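Putative 2,5-diketo-D-gluconic acid reductase B (Sinorhizobium meliloti, PDB 3UP8) probably catalyses the NADPH-dependent reduction of small carbonyl compounds such as methylglyoxal, as a TIM-barrel member of the aldo/keto reductase family. Local coordinates at residues H103-I107 and A142-V146; L236-Q241 and I263-L268. All coordinates share one frame; numbering follows the deposited sequence.

Contact 1 of 2, residues H103-I107 and A142-V146; sequences HDAFI and ALNEV
Two neighbouring outer helices of the TIM barrel, 103-117 and 136-148, meet here, with A142 set against F106 and E145 reaching H103. The segment axes approach to 10.2 Å and their N-to-C directions diverge by 39°. At the centre, the methyl of A142 sits over the middle of one face of the F106 ring, a CH-pi contact with CB 3.5 Å from the ring centroid. With CG anti to the backbone N (chi1 -164°), the F106 ring is carried toward helix 136-148, and its far end, CZ, lies 4.0 Å from L143 CD2. H103 NE2 donates to E145 OE1 at 2.7 Å, on the syn side of the carboxylate and in the plane of the imidazole. H103 ND1 donates to D104 OD1, also at 2.7 Å, so two carboxylates fix the rotation of the ring and would probably favour its protonated form. I107 CG1 lies over one face of the imidazole, displaced from its centre, and I107 CD1 touches both E145 OE2 (3.5 Å) and V146 CG1 (3.7 Å). On the inner side, F106, L143 and V146 also touch strand 122-127, the strand that separates the two helices in sequence. Consecutive helices packed side by side over the strand between them are typical of the beta/alpha-barrel fold.

Contact 2 of 2, residues L236-Q241 and I263-L268; sequences LRWLVQ and IFDFAL
R237 and Q241, four residues apart in segment 236-241, grip the loop between helices 254-261 and 270-277 on the outside of the TIM barrel. The Q241 amide pairs with the backbone of L268 in both directions: OE1 accepts from L268 N at 2.9 Å, while NE2 donates to L268 O at 2.8 Å. R237 NE lies in the carbonyl plane of Q241 OE1 and donates to it at 2.9 Å, so this oxygen holds two donors. At the other end of the guanidinium, R237 NH1 gives a nearly straight bond (171°) to I263 O, 3.1 Å away. F266 O rests over one face of the group without a hydrogen bond to it. The aliphatic part of R237 slides past F266, with CG over the face of that ring. An alanine in place of R237 would probably leave I263 O without this donor, take one of the two donors from Q241 OE1 and strip the F266 face of its CG neighbour. Farther out, W238 CB meets L268 CD1, and L236 packs across I263, which also approaches V240. F264 starts off away from the helix, yet its ring returns, placing F264 CE1 3.8 Å from V240 CG1.

How the contacts relate
From the N terminus, the chain first reaches contact 1 in helix 103-117, passes through strand 122-127 and closes the contact in helix 136-148, a circuit of 34 intervening residues. It then completes three more barrel strands before contact 2 opens in the later half of helix 231-240. Strand 245-249, the last of the barrel, and helix 254-261 follow before loop 263-268 closes the second circuit. The two contacts stand in series, neither nested nor crossing. The centres of contact 1 and contact 2 are about 37 Å apart, on opposite sides of the chain's centre. Contact 1 thus joins two successive helices midway round the barrel, and contact 2 ties a late helix to the loop leading into helix 270-277.

Contact 1 of 2, residues H103-I107 and A142-V146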
ATOM      1  N   HIS A 103     -14.851  15.792  11.334  1.00 17.91           N
ATOM      2  CA  HIS A 103     -13.810  16.821  11.146  1.00 17.92           C
ATOM      3  C   HIS A 103     -12.851  17.014  12.333  1.00 18.17           C
ATOM      4  O   HIS A 103     -11.634  16.887  12.174  1.00 17.45           O
ATOM      5  CB  HIS A 103     -14.409  18.188  10.770  1.00 17.54           C
ATOM      6  CG  HIS A 103     -13.379  19.269  10.684  1.00 17.53           C
ATOM      7  ND1 HIS A 103     -13.113  20.127  11.727  1.00 17.88           N
ATOM      8  CD2 HIS A 103     -12.485  19.569   9.713  1.00 17.06           C
ATOM      9  CE1 HIS A 103     -12.140  20.953  11.380  1.00 17.98           C
ATOM     10  NE2 HIS A 103     -11.741  20.636  10.159  1.00 18.57           N
ATOM     11  N   ASP A 104     -13.393  17.345  13.503  1.00 18.31           N
ATOM     12  CA  ASP A 104     -12.535  17.675  14.652  1.00 19.02           C
ATOM     13  C   ASP A 104     -11.686  16.481  15.126  1.00 18.19           C
ATOM     14  O   ASP A 104     -10.516  16.660  15.439  1.00 18.08           O
ATOM     15  CB  ASP A 104     -13.340  18.268  15.810  1.00 20.19           C
ATOM     16  CG  ASP A 104     -13.861  19.698  15.517  1.00 23.08           C
ATOM     17  OD1 ASP A 104     -13.695  20.233  14.392  1.00 24.94           O
ATOM     18  OD2 ASP A 104     -14.449  20.293  16.437  1.00 27.48           O
ATOM     19  N   ALA A 105     -12.283  15.290  15.196  1.00 17.08           N
ATOM     20  CA  ALA A 105     -11.552  14.058  15.508  1.00 16.62           C
ATOM     21  C   ALA A 105     -10.503  13.731  14.431  1.00 16.07           C
ATOM     22  O   ALA A 105      -9.428  13.193  14.728  1.00 14.96           O
ATOM     23  CB  ALA A 105     -12.530  12.893  15.681  1.00 16.50           C
ATOM     24  N   PHE A 106     -10.823  14.057  13.178  1.00 15.26           N
ATOM     25  CA  PHE A 106      -9.942  13.794  12.043  1.00 15.29           C
ATOM     26  C   PHE A 106      -8.651  14.591  12.212  1.00 15.54           C
ATOM     27  O   PHE A 106      -7.554  14.028  12.224  1.00 15.73           O
ATOM     28  CB  PHE A 106     -10.657  14.219  10.746  1.00 15.25           C
ATOM     29  CG  PHE A 106     -10.042  13.675   9.479  1.00 15.78           C
ATOM     30  CD1 PHE A 106     -10.778  12.819   8.663  1.00 14.67           C
ATOM     31  CD2 PHE A 106      -8.756  14.040   9.086  1.00 15.39           C
ATOM     32  CE1 PHE A 106     -10.238  12.334   7.486  1.00 17.61           C
ATOM     33  CE2 PHE A 106      -8.204  13.562   7.896  1.00 17.82           C
ATOM     34  CZ  PHE A 106      -8.948  12.707   7.095  1.00 16.97           C
ATOM     35  N   ILE A 107      -8.804  15.903  12.348  1.00 15.66           N
ATOM     36  CA  ILE A 107      -7.692  16.825  12.478  1.00 16.01           C
ATOM     37  C   ILE A 107      -6.844  16.439  13.685  1.00 15.56           C
ATOM     38  O   ILE A 107      -5.614  16.362  13.572  1.00 15.66           O
ATOM     39  CB  ILE A 107      -8.190  18.301  12.624  1.00 16.27           C
ATOM     40  CG1 ILE A 107      -9.020  18.732  11.412  1.00 17.76           C
ATOM     41  CG2 ILE A 107      -7.049  19.261  12.881  1.00 16.24           C
ATOM     42  CD1 ILE A 107      -8.383  18.498  10.035  1.00 14.64           C
ATOM     43  N   ALA A 142     -11.434  17.226   5.098  1.00 13.34           N
ATOM     44  CA  ALA A 142     -10.409  17.127   6.145  1.00 13.19           C
ATOM     45  C   ALA A 142      -9.065  16.673   5.572  1.00 13.52           C
ATOM     46  O   ALA A 142      -8.036  17.200   5.977  1.00 13.54           O
ATOM     47  CB  ALA A 142     -10.854  16.218   7.239  1.00 12.52           C
ATOM     48  N   LEU A 143      -9.071  15.730   4.616  1.00 14.29           N
ATOM     49  CA  LEU A 143      -7.826  15.357   3.918  1.00 14.67           C
ATOM     50  C   LEU A 143      -7.166  16.567   3.281  1.00 14.97           C
ATOM     51  O   LEU A 143      -5.958  16.786   3.439  1.00 14.34           O
ATOM     52  CB  LEU A 143      -8.066  14.311   2.817  1.00 14.72           C
ATOM     53  CG  LEU A 143      -8.113  12.825   3.150  1.00 15.44           C
ATOM     54  CD1 LEU A 143      -8.492  12.070   1.855  1.00 10.88           C
ATOM     55  CD2 LEU A 143      -6.780  12.313   3.731  1.00 15.05           C
ATOM     56  N   ASN A 144      -7.955  17.365   2.556  1.00 14.31           N
ATOM     57  CA  ASN A 144      -7.409  18.560   1.927  1.00 14.74           C
ATOM     58  C   ASN A 144      -6.915  19.593   2.946  1.00 13.95           C
ATOM     59  O   ASN A 144      -5.929  20.273   2.712  1.00 13.50           O
ATOM     60  CB  ASN A 144      -8.450  19.199   0.997  1.00 15.04           C
ATOM     61  CG  ASN A 144      -8.494  18.516  -0.351  1.00 16.13           C
ATOM     62  OD1 ASN A 144      -7.780  18.902  -1.269  1.00 14.91           O
ATOM     63  ND2 ASN A 144      -9.280  17.460  -0.453  1.00 15.33           N
ATOM     64  N   GLU A 145      -7.618  19.717   4.063  1.00 14.37           N
ATOM     65  CA  GLU A 145      -7.200  20.669   5.094  1.00 14.45           C
ATOM     66  C   GLU A 145      -5.790  20.341   5.587  1.00 13.93           C
ATOM     67  O   GLU A 145      -4.920  21.207   5.597  1.00 14.29           O
ATOM     68  CB  GLU A 145      -8.169  20.671   6.266  1.00 14.95           C
ATOM     69  CG  GLU A 145      -7.746  21.624   7.410  1.00 15.58           C
ATOM     70  CD  GLU A 145      -8.780  21.693   8.534  1.00 18.85           C
ATOM     71  OE1 GLU A 145      -9.971  21.484   8.246  1.00 21.17           O
ATOM     72  OE2 GLU A 145      -8.408  21.961   9.709  1.00 19.19           O
ATOM     73  N   VAL A 146      -5.559  19.095   5.977  1.00 14.13           N
ATOM     74  CA  VAL A 146      -4.242  18.733   6.513  1.00 14.12           C
ATOM     75  C   VAL A 146      -3.141  18.769   5.456  1.00 14.34           C
ATOM     76  O   VAL A 146      -1.976  19.021   5.784  1.00 14.37           O
ATOM     77  CB  VAL A 146      -4.257  17.389   7.260  1.00 14.64           C
ATOM     78  CG1 VAL A 146      -5.122  17.502   8.494  1.00 11.73           C
ATOM     79  CG2 VAL A 146      -4.750  16.222   6.345  1.00 14.08           C
TER

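Contact 2 of 2, residues L236-Q241 and I263-L268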
ATOM      1  N   LEU A 236       4.855 -11.146  -6.034  1.00 20.95           N
ATOM      2  CA  LEU A 236       5.327  -9.762  -5.895  1.00 20.82           C
ATOM      3  C   LEU A 236       5.729  -9.158  -7.232  1.00 20.62           C
ATOM      4  O   LEU A 236       5.392  -8.017  -7.533  1.00 20.48           O
ATOM      5  CB  LEU A 236       6.515  -9.690  -4.941  1.00 20.81           C
ATOM      6  CG  LEU A 236       6.264  -9.950  -3.455  1.00 21.07           C
ATOM      7  CD1 LEU A 236       7.588 -10.171  -2.726  1.00 20.45           C
ATOM      8  CD2 LEU A 236       5.467  -8.831  -2.793  1.00 21.43           C
ATOM      9  N   ARG A 237       6.452  -9.926  -8.039  1.00 20.30           N
ATOM     10  CA  ARG A 237       6.843  -9.456  -9.356  1.00 19.98           C
ATOM     11  C   ARG A 237       5.634  -9.242 -10.257  1.00 19.60           C
ATOM     12  O   ARG A 237       5.583  -8.262 -10.984  1.00 19.52           O
ATOM     13  CB  ARG A 237       7.869 -10.403 -10.006  1.00 20.10           C
ATOM     14  CG  ARG A 237       8.326  -9.987 -11.402  1.00 19.85           C
ATOM     15  CD  ARG A 237       9.223  -8.735 -11.362  1.00 19.70           C
ATOM     16  NE  ARG A 237       9.123  -7.949 -12.590  1.00 21.24           N
ATOM     17  CZ  ARG A 237       9.826  -6.843 -12.839  1.00 23.43           C
ATOM     18  NH1 ARG A 237      10.710  -6.390 -11.950  1.00 21.48           N
ATOM     19  NH2 ARG A 237       9.661  -6.196 -13.990  1.00 23.23           N
ATOM     20  N   TRP A 238       4.652 -10.143 -10.193  1.00 19.52           N
ATOM     21  CA  TRP A 238       3.465 -10.035 -11.037  1.00 19.60           C
ATOM     22  C   TRP A 238       2.720  -8.725 -10.750  1.00 19.72           C
ATOM     23  O   TRP A 238       2.164  -8.090 -11.661  1.00 20.07           O
ATOM     24  CB  TRP A 238       2.533 -11.229 -10.805  1.00 19.61           C
ATOM     25  CG  TRP A 238       1.200 -11.096 -11.486  1.00 19.71           C
ATOM     26  CD1 TRP A 238       0.948 -11.235 -12.827  1.00 22.27           C
ATOM     27  CD2 TRP A 238      -0.073 -10.828 -10.867  1.00 19.06           C
ATOM     28  NE1 TRP A 238      -0.395 -11.043 -13.082  1.00 21.85           N
ATOM     29  CE2 TRP A 238      -1.043 -10.804 -11.896  1.00 20.42           C
ATOM     30  CE3 TRP A 238      -0.483 -10.603  -9.543  1.00 20.87           C
ATOM     31  CZ2 TRP A 238      -2.410 -10.571 -11.643  1.00 20.79           C
ATOM     32  CZ3 TRP A 238      -1.853 -10.364  -9.290  1.00 19.67           C
ATOM     33  CH2 TRP A 238      -2.791 -10.351 -10.338  1.00 19.12           C
ATOM     34  N   LEU A 239       2.706  -8.335  -9.476  1.00 19.28           N
ATOM     35  CA  LEU A 239       2.120  -7.049  -9.076  1.00 19.46           C
ATOM     36  C   LEU A 239       2.939  -5.863  -9.586  1.00 20.09           C
ATOM     37  O   LEU A 239       2.433  -4.988 -10.284  1.00 20.10           O
ATOM     38  CB  LEU A 239       1.982  -7.002  -7.545  1.00 19.27           C
ATOM     39  CG  LEU A 239       0.994  -8.038  -6.982  1.00 16.66           C
ATOM     40  CD1 LEU A 239       1.172  -8.202  -5.480  1.00 16.55           C
ATOM     41  CD2 LEU A 239      -0.435  -7.635  -7.303  1.00 17.52           C
ATOM     42  N   VAL A 240       4.228  -5.877  -9.262  1.00 20.70           N
ATOM     43  CA  VAL A 240       5.105  -4.737  -9.466  1.00 21.56           C
ATOM     44  C   VAL A 240       5.383  -4.512 -10.957  1.00 21.66           C
ATOM     45  O   VAL A 240       5.685  -3.393 -11.383  1.00 21.32           O
ATOM     46  CB  VAL A 240       6.365  -4.911  -8.579  1.00 22.08           C
ATOM     47  CG1 VAL A 240       7.604  -5.344  -9.380  1.00 20.73           C
ATOM     48  CG2 VAL A 240       6.599  -3.682  -7.746  1.00 23.36           C
ATOM     49  N   GLN A 241       5.229  -5.575 -11.749  1.00 21.44           N
ATOM     50  CA  GLN A 241       5.375  -5.501 -13.206  1.00 21.54           C
ATOM     51  C   GLN A 241       4.150  -4.885 -13.889  1.00 21.47           C
ATOM     52  O   GLN A 241       4.226  -4.458 -15.039  1.00 21.83           O
ATOM     53  CB  GLN A 241       5.660  -6.903 -13.783  1.00 21.89           C
ATOM     54  CG  GLN A 241       6.089  -6.923 -15.255  1.00 20.59           C
ATOM     55  CD  GLN A 241       6.745  -8.244 -15.645  1.00 20.98           C
ATOM     56  OE1 GLN A 241       7.619  -8.760 -14.936  1.00 21.25           O
ATOM     57  NE2 GLN A 241       6.335  -8.786 -16.774  1.00 21.69           N
ATOM     58  N   ILE A 263      13.169  -8.463  -6.223  1.00 32.32           N
ATOM     59  CA  ILE A 263      12.137  -8.706  -7.236  1.00 31.55           C
ATOM     60  C   ILE A 263      12.312  -7.817  -8.452  1.00 31.89           C
ATOM     61  O   ILE A 263      11.461  -7.797  -9.343  1.00 31.98           O
ATOM     62  CB  ILE A 263      10.698  -8.539  -6.663  1.00 31.67           C
ATOM     63  CG1 ILE A 263      10.470  -7.105  -6.145  1.00 30.12           C
ATOM     64  CG2 ILE A 263      10.435  -9.590  -5.579  1.00 30.54           C
ATOM     65  CD1 ILE A 263       9.018  -6.785  -5.692  1.00 29.31           C
ATOM     66  N   PHE A 264      13.409  -7.074  -8.497  1.00 32.40           N
ATOM     67  CA  PHE A 264      13.688  -6.242  -9.663  1.00 33.40           C
ATOM     68  C   PHE A 264      14.821  -6.844 -10.496  1.00 34.81           C
ATOM     69  O   PHE A 264      15.249  -6.259 -11.492  1.00 34.94           O
ATOM     70  CB  PHE A 264      13.939  -4.780  -9.253  1.00 33.02           C
ATOM     71  CG  PHE A 264      12.795  -4.175  -8.478  1.00 31.44           C
ATOM     72  CD1 PHE A 264      11.652  -3.731  -9.136  1.00 30.42           C
ATOM     73  CD2 PHE A 264      12.844  -4.092  -7.088  1.00 30.84           C
ATOM     74  CE1 PHE A 264      10.573  -3.197  -8.427  1.00 29.56           C
ATOM     75  CE2 PHE A 264      11.769  -3.557  -6.366  1.00 31.00           C
ATOM     76  CZ  PHE A 264      10.631  -3.110  -7.040  1.00 30.04           C
ATOM     77  N   ASP A 265      15.269  -8.028 -10.066  1.00 36.30           N
ATOM     78  CA  ASP A 265      16.257  -8.872 -10.758  1.00 37.78           C
ATOM     79  C   ASP A 265      15.760  -9.423 -12.083  1.00 37.56           C
ATOM     80  O   ASP A 265      16.532  -9.594 -13.025  1.00 38.26           O
ATOM     81  CB  ASP A 265      16.561 -10.107  -9.905  1.00 38.31           C
ATOM     82  CG  ASP A 265      17.509  -9.834  -8.772  1.00 40.72           C
ATOM     83  OD1 ASP A 265      17.719  -8.652  -8.412  1.00 44.03           O
ATOM     84  OD2 ASP A 265      18.038 -10.826  -8.223  1.00 42.39           O
ATOM     85  N   PHE A 266      14.478  -9.756 -12.131  1.00 37.25           N
ATOM     86  CA  PHE A 266      13.940 -10.544 -13.230  1.00 36.83           C
ATOM     87  C   PHE A 266      12.650  -9.948 -13.734  1.00 36.45           C
ATOM     88  O   PHE A 266      12.144  -8.979 -13.163  1.00 36.46           O
ATOM     89  CB  PHE A 266      13.730 -12.000 -12.786  1.00 36.94           C
ATOM     90  CG  PHE A 266      12.595 -12.197 -11.789  1.00 36.73           C
ATOM     91  CD1 PHE A 266      11.467 -12.940 -12.142  1.00 36.96           C
ATOM     92  CD2 PHE A 266      12.668 -11.664 -10.503  1.00 35.19           C
ATOM     93  CE1 PHE A 266      10.422 -13.137 -11.231  1.00 36.31           C
ATOM     94  CE2 PHE A 266      11.631 -11.852  -9.586  1.00 35.69           C
ATOM     95  CZ  PHE A 266      10.511 -12.595  -9.949  1.00 35.26           C
ATOM     96  N   ALA A 267      12.137 -10.515 -14.821  1.00 35.93           N
ATOM     97  CA  ALA A 267      10.840 -10.143 -15.357  1.00 35.38           C
ATOM     98  C   ALA A 267      10.068 -11.403 -15.735  1.00 35.55           C
ATOM     99  O   ALA A 267      10.668 -12.428 -16.070  1.00 35.03           O
ATOM    100  CB  ALA A 267      11.002  -9.229 -16.555  1.00 35.35           C
ATOM    101  N   LEU A 268       8.741 -11.338 -15.646  1.00 35.32           N
ATOM    102  CA  LEU A 268       7.891 -12.432 -16.103  1.00 35.63           C
ATOM    103  C   LEU A 268       7.555 -12.228 -17.567  1.00 36.01           C
ATOM    104  O   LEU A 268       7.339 -11.099 -18.012  1.00 35.84           O
ATOM    105  CB  LEU A 268       6.596 -12.528 -15.281  1.00 35.45           C
ATOM    106  CG  LEU A 268       6.675 -12.739 -13.765  1.00 34.70           C
ATOM    107  CD1 LEU A 268       5.281 -12.755 -13.151  1.00 33.05           C
ATOM    108  CD2 LEU A 268       7.425 -14.003 -13.415  1.00 34.37           C
TER